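Local coordinates for DNA polymerase sliding clamp 2 (Thermococcus kodakarensis, PDB 3LX2), which probably serves as a subunit of a homotrimeric, ring-shaped sliding clamp that encircles DNA and tethers the replicative polymerase and other proteins to it, at residues W130-K142 with L209-G223. Sequence-based numbering, arbitrary orientation.
Sequences WTVKAVVLAGALK and LRSLADADEVIIRFG. With SO4 (sulfate ion), chain D.
V136 and V218 exchange both backbone hydrogen bonds near the helix end of an antiparallel ladder, strand 132-137 against strand 217-222, in the C-terminal domain of this PCNA clamp subunit. The face under helix 138-151 is buried and tightly packed. I220 CD1 sits 3.6 Å from V136 CG2 and meets L141 CD1 tip to tip. Further along, V132 lies beside the F222 side chain, its CB over the ring face at 3.9 Å from the centroid, while F157 packs edge-to-face with F222. Here T131 and V132 both face F222 in a classic beta bulge: F222 O accepts from both T131 N, nearly in line with the carbonyl, and V132 N, from above its plane.

The other face, carrying K133, V135, I219 and R221, is looser and partly exposed. R221 CB covers the five-membered ring of W130 (3.6 Å to the centroid), and the extended K133 chain runs alongside R221 and lays CE over one face of its guanidinium, toward the rim, bringing two like charges close together.

Beyond the strands, the A213-D216 turn meets the start of the helix: G139 N bonds to D214 O on a lone pair. At the partly exposed end K142 slides past L209 in the opposite direction, then bends at chi3 (-87°). That bend takes K142 NZ to 2.8 Å from L212 O, and K142 NZ lies 3.5 Å from D214 OD1, its salt-bridge partner.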
loop_
_atom_site.group_PDB
_atom_site.type_symbol
_atom_site.label_atom_id
_atom_site.label_comp_id
_atom_site.label_asym_id
_atom_site.label_seq_id
_atom_site.Cartn_x
_atom_site.Cartn_y
_atom_site.Cartn_z
ATOM N N TRP A 130 23.018 19.044 29.577
ATOM C CA TRP A 130 22.001 19.482 28.636
ATOM C C TRP A 130 21.560 20.875 29.004
ATOM O O TRP A 130 21.205 21.140 30.139
ATOM C CB TRP A 130 20.781 18.549 28.622
ATOM C CG TRP A 130 21.007 17.194 27.999
ATOM C CD1 TRP A 130 21.483 16.918 26.737
ATOM C CD2 TRP A 130 20.748 15.932 28.608
ATOM N NE1 TRP A 130 21.540 15.556 26.534
ATOM C CE2 TRP A 130 21.100 14.929 27.668
ATOM C CE3 TRP A 130 20.251 15.546 29.854
ATOM C CZ2 TRP A 130 20.965 13.573 27.941
ATOM C CZ3 TRP A 130 20.110 14.195 30.120
ATOM C CH2 TRP A 130 20.467 13.225 29.167
ATOM N N THR A 131 21.579 21.773 28.039
ATOM C CA THR A 131 21.087 23.124 28.273
ATOM C C THR A 131 19.638 23.292 27.831
ATOM O O THR A 131 18.900 24.055 28.441
ATOM C CB THR A 131 22.064 24.230 27.702
ATOM O OG1 THR A 131 22.270 24.072 26.287
ATOM C CG2 THR A 131 23.438 24.116 28.409
ATOM N N VAL A 132 19.195 22.572 26.803
ATOM C CA VAL A 132 17.783 22.663 26.398
ATOM C C VAL A 132 16.984 21.461 26.874
ATOM O O VAL A 132 17.538 20.376 27.027
ATOM C CB VAL A 132 17.629 22.773 24.858
ATOM C CG1 VAL A 132 16.167 22.886 24.457
ATOM C CG2 VAL A 132 18.392 23.966 24.331
ATOM N N LYS A 133 15.689 21.642 27.085
ATOM C CA LYS A 133 14.782 20.524 27.272
ATOM C C LYS A 133 13.426 20.933 26.762
ATOM O O LYS A 133 12.951 22.021 27.097
ATOM C CB LYS A 133 14.650 20.072 28.732
ATOM C CG LYS A 133 13.322 19.326 28.945
ATOM C CD LYS A 133 13.047 18.831 30.353
ATOM C CE LYS A 133 12.109 17.593 30.329
ATOM N NZ LYS A 133 11.476 17.309 31.664
ATOM N N ALA A 134 12.776 20.052 25.995
ATOM C CA ALA A 134 11.492 20.383 25.439
ATOM C C ALA A 134 10.605 19.181 25.472
ATOM O O ALA A 134 11.098 18.091 25.657
ATOM C CB ALA A 134 11.645 20.891 24.046
ATOM N N VAL A 135 9.300 19.381 25.340
ATOM C CA VAL A 135 8.370 18.278 25.126
ATOM C C VAL A 135 7.646 18.658 23.858
ATOM O O VAL A 135 7.112 19.767 23.746
ATOM C CB VAL A 135 7.299 18.093 26.261
ATOM C CG1 VAL A 135 6.563 16.763 26.086
ATOM C CG2 VAL A 135 7.935 18.148 27.656
ATOM N N VAL A 136 7.611 17.741 22.905
ATOM C CA VAL A 136 7.062 18.054 21.616
ATOM C C VAL A 136 6.216 16.891 21.280
ATOM O O VAL A 136 6.370 15.840 21.908
ATOM C CB VAL A 136 8.166 18.126 20.547
ATOM C CG1 VAL A 136 9.177 19.152 20.893
ATOM C CG2 VAL A 136 8.841 16.743 20.434
ATOM N N LEU A 137 5.354 17.057 20.291
ATOM C CA LEU A 137 4.530 15.974 19.777
ATOM C C LEU A 137 5.291 15.219 18.706
ATOM O O LEU A 137 6.008 15.829 17.905
ATOM C CB LEU A 137 3.240 16.524 19.178
ATOM C CG LEU A 137 2.053 17.015 20.034
ATOM C CD1 LEU A 137 0.962 17.435 19.118
ATOM C CD2 LEU A 137 1.534 15.882 20.959
ATOM N N ALA A 138 5.111 13.907 18.650
ATOM C CA ALA A 138 5.891 13.058 17.733
ATOM C C ALA A 138 5.736 13.452 16.276
ATOM O O ALA A 138 6.722 13.418 15.512
ATOM C CB ALA A 138 5.536 11.577 17.925
ATOM N N GLY A 139 4.495 13.833 15.917
ATOM C CA GLY A 139 4.121 14.277 14.564
ATOM C C GLY A 139 4.876 15.521 14.154
ATOM O O GLY A 139 5.263 15.672 13.005
ATOM N N ALA A 140 5.115 16.402 15.119
ATOM C CA ALA A 140 5.889 17.613 14.880
ATOM C C ALA A 140 7.332 17.246 14.545
ATOM O O ALA A 140 7.826 17.622 13.465
ATOM C CB ALA A 140 5.824 18.562 16.090
ATOM N N LEU A 141 8.014 16.523 15.439
ATOM C CA LEU A 141 9.341 16.013 15.116
ATOM C C LEU A 141 9.339 15.301 13.792
ATOM O O LEU A 141 10.179 15.581 12.964
ATOM C CB LEU A 141 9.879 15.064 16.155
ATOM C CG LEU A 141 10.381 15.734 17.423
ATOM C CD1 LEU A 141 11.361 14.809 18.125
ATOM C CD2 LEU A 141 11.031 17.094 17.145
ATOM N N LYS A 142 8.411 14.381 13.577
ATOM C CA LYS A 142 8.498 13.570 12.354
ATOM C C LYS A 142 8.397 14.487 11.156
ATOM O O LYS A 142 8.892 14.171 10.102
ATOM C CB LYS A 142 7.405 12.525 12.271
ATOM C CG LYS A 142 7.686 11.321 13.153
ATOM C CD LYS A 142 6.791 10.144 12.818
ATOM C CE LYS A 142 5.490 10.173 13.545
ATOM N NZ LYS A 142 4.755 8.870 13.401
ATOM N N LEU A 209 11.718 7.647 15.600
ATOM C CA LEU A 209 10.360 8.242 15.663
ATOM C C LEU A 209 9.287 7.518 14.851
ATOM O O LEU A 209 8.118 7.841 14.951
ATOM C CB LEU A 209 10.400 9.715 15.185
ATOM C CG LEU A 209 11.349 10.717 15.910
ATOM C CD1 LEU A 209 11.623 12.034 15.107
ATOM C CD2 LEU A 209 10.925 11.021 17.394
ATOM N N ARG A 210 9.661 6.545 14.036
ATOM C CA ARG A 210 8.656 5.931 13.143
ATOM C C ARG A 210 7.556 5.118 13.811
ATOM O O ARG A 210 6.429 5.186 13.375
ATOM C CB ARG A 210 9.308 5.125 12.043
ATOM C CG ARG A 210 8.343 4.613 10.977
ATOM C CD ARG A 210 9.119 3.813 9.876
ATOM N NE ARG A 210 9.788 4.713 8.935
ATOM C CZ ARG A 210 11.107 4.872 8.820
ATOM N NH1 ARG A 210 11.960 4.194 9.593
ATOM N NH2 ARG A 210 11.575 5.714 7.900
ATOM N N SER A 211 7.863 4.348 14.847
ATOM C CA SER A 211 6.808 3.593 15.582
ATOM C C SER A 211 5.755 4.458 16.314
ATOM O O SER A 211 4.586 4.130 16.300
ATOM C CB SER A 211 7.412 2.624 16.601
ATOM O OG SER A 211 7.972 1.501 15.960
ATOM N N LEU A 212 6.177 5.559 16.911
ATOM C CA LEU A 212 5.299 6.430 17.671
ATOM C C LEU A 212 4.126 7.001 16.867
ATOM O O LEU A 212 4.232 7.234 15.643
ATOM C CB LEU A 212 6.129 7.587 18.245
ATOM C CG LEU A 212 7.273 7.165 19.162
ATOM C CD1 LEU A 212 7.880 8.418 19.633
ATOM C CD2 LEU A 212 6.746 6.333 20.349
ATOM N N ALA A 213 3.015 7.222 17.549
ATOM C CA ALA A 213 1.854 7.849 16.891
ATOM C C ALA A 213 2.009 9.377 17.015
ATOM O O ALA A 213 2.672 9.835 17.968
ATOM C CB ALA A 213 0.542 7.372 17.517
ATOM N N ASP A 214 1.418 10.151 16.087
ATOM C CA ASP A 214 1.725 11.599 16.027
ATOM C C ASP A 214 1.499 12.265 17.358
ATOM O O ASP A 214 2.168 13.249 17.704
ATOM C CB ASP A 214 0.927 12.331 14.961
ATOM C CG ASP A 214 1.396 12.026 13.549
ATOM O OD1 ASP A 214 2.518 11.498 13.324
ATOM O OD2 ASP A 214 0.598 12.296 12.647
ATOM N N ALA A 215 0.574 11.692 18.110
ATOM C CA ALA A 215 0.072 12.310 19.310
ATOM C C ALA A 215 0.934 11.970 20.563
ATOM O O ALA A 215 0.946 12.733 21.520
ATOM C CB ALA A 215 -1.418 11.923 19.483
ATOM N N ASP A 216 1.686 10.875 20.542
ATOM C CA ASP A 216 2.722 10.610 21.583
ATOM C C ASP A 216 3.625 11.809 21.921
ATOM O O ASP A 216 4.239 12.461 21.052
ATOM C CB ASP A 216 3.601 9.393 21.233
ATOM C CG ASP A 216 2.790 8.104 21.036
ATOM O OD1 ASP A 216 1.689 7.982 21.617
ATOM O OD2 ASP A 216 3.228 7.217 20.282
ATOM N N GLU A 217 3.711 12.099 23.199
ATOM C CA GLU A 217 4.681 13.044 23.689
ATOM C C GLU A 217 6.090 12.439 23.652
ATOM O O GLU A 217 6.290 11.243 23.959
ATOM C CB GLU A 217 4.321 13.479 25.093
ATOM C CG GLU A 217 2.996 14.248 25.130
ATOM C CD GLU A 217 2.522 14.651 26.536
ATOM O OE1 GLU A 217 3.353 14.927 27.447
ATOM O OE2 GLU A 217 1.277 14.699 26.703
ATOM N N VAL A 218 7.035 13.277 23.210
ATOM C CA VAL A 218 8.420 12.939 23.152
ATOM C C VAL A 218 9.158 14.018 23.888
ATOM O O VAL A 218 8.972 15.187 23.621
ATOM C CB VAL A 218 8.979 12.993 21.711
ATOM C CG1 VAL A 218 10.530 12.729 21.711
ATOM C CG2 VAL A 218 8.185 12.066 20.753
ATOM N N ILE A 219 10.058 13.593 24.759
ATOM C CA ILE A 219 10.929 14.464 25.519
ATOM C C ILE A 219 12.282 14.598 24.805
ATOM O O ILE A 219 12.866 13.615 24.391
ATOM C CB ILE A 219 11.122 13.867 26.951
ATOM C CG1 ILE A 219 9.770 13.882 27.695
ATOM C CG2 ILE A 219 12.307 14.540 27.704
ATOM C CD1 ILE A 219 9.790 13.312 29.144
ATOM N N ILE A 220 12.771 15.830 24.709
ATOM C CA ILE A 220 14.017 16.149 24.013
ATOM C C ILE A 220 14.962 16.877 24.942
ATOM O O ILE A 220 14.514 17.701 25.703
ATOM C CB ILE A 220 13.748 17.078 22.854
ATOM C CG1 ILE A 220 12.946 16.379 21.782
ATOM C CG2 ILE A 220 15.059 17.571 22.240
ATOM C CD1 ILE A 220 12.333 17.384 20.825
ATOM N N ARG A 221 16.260 16.574 24.893
ATOM C CA ARG A 221 17.282 17.343 25.649
ATOM C C ARG A 221 18.524 17.452 24.785
ATOM O O ARG A 221 18.852 16.474 24.097
ATOM C CB ARG A 221 17.626 16.658 26.972
ATOM C CG ARG A 221 16.513 16.650 28.025
ATOM C CD ARG A 221 16.966 15.958 29.333
ATOM N NE ARG A 221 16.189 16.395 30.508
ATOM C CZ ARG A 221 15.260 15.665 31.149
ATOM N NH1 ARG A 221 14.960 14.415 30.750
ATOM N NH2 ARG A 221 14.633 16.185 32.210
ATOM N N PHE A 222 19.181 18.626 24.755
ATOM C CA PHE A 222 20.440 18.796 23.953
ATOM C C PHE A 222 21.414 19.911 24.374
ATOM O O PHE A 222 21.251 20.504 25.434
ATOM C CB PHE A 222 20.186 18.794 22.435
ATOM C CG PHE A 222 19.298 19.888 21.955
ATOM C CD1 PHE A 222 17.923 19.772 22.053
ATOM C CD2 PHE A 222 19.836 21.027 21.369
ATOM C CE1 PHE A 222 17.067 20.796 21.587
ATOM C CE2 PHE A 222 18.998 22.058 20.902
ATOM C CZ PHE A 222 17.614 21.938 21.013
ATOM N N GLY A 223 22.449 20.161 23.567
ATOM C CA GLY A 223 23.382 21.266 23.796
ATOM C C GLY A 223 24.332 21.352 22.621
ATOM O O GLY A 223 24.065 20.743 21.561
HETATM S S SO4 D . -0.963 8.348 14.130
HETATM O O1 SO4 D . 0.182 9.260 14.223
HETATM O O2 SO4 D . -0.532 6.952 14.200
HETATM O O3 SO4 D . -1.879 8.717 15.231
HETATM O O4 SO4 D . -1.601 8.471 12.819
#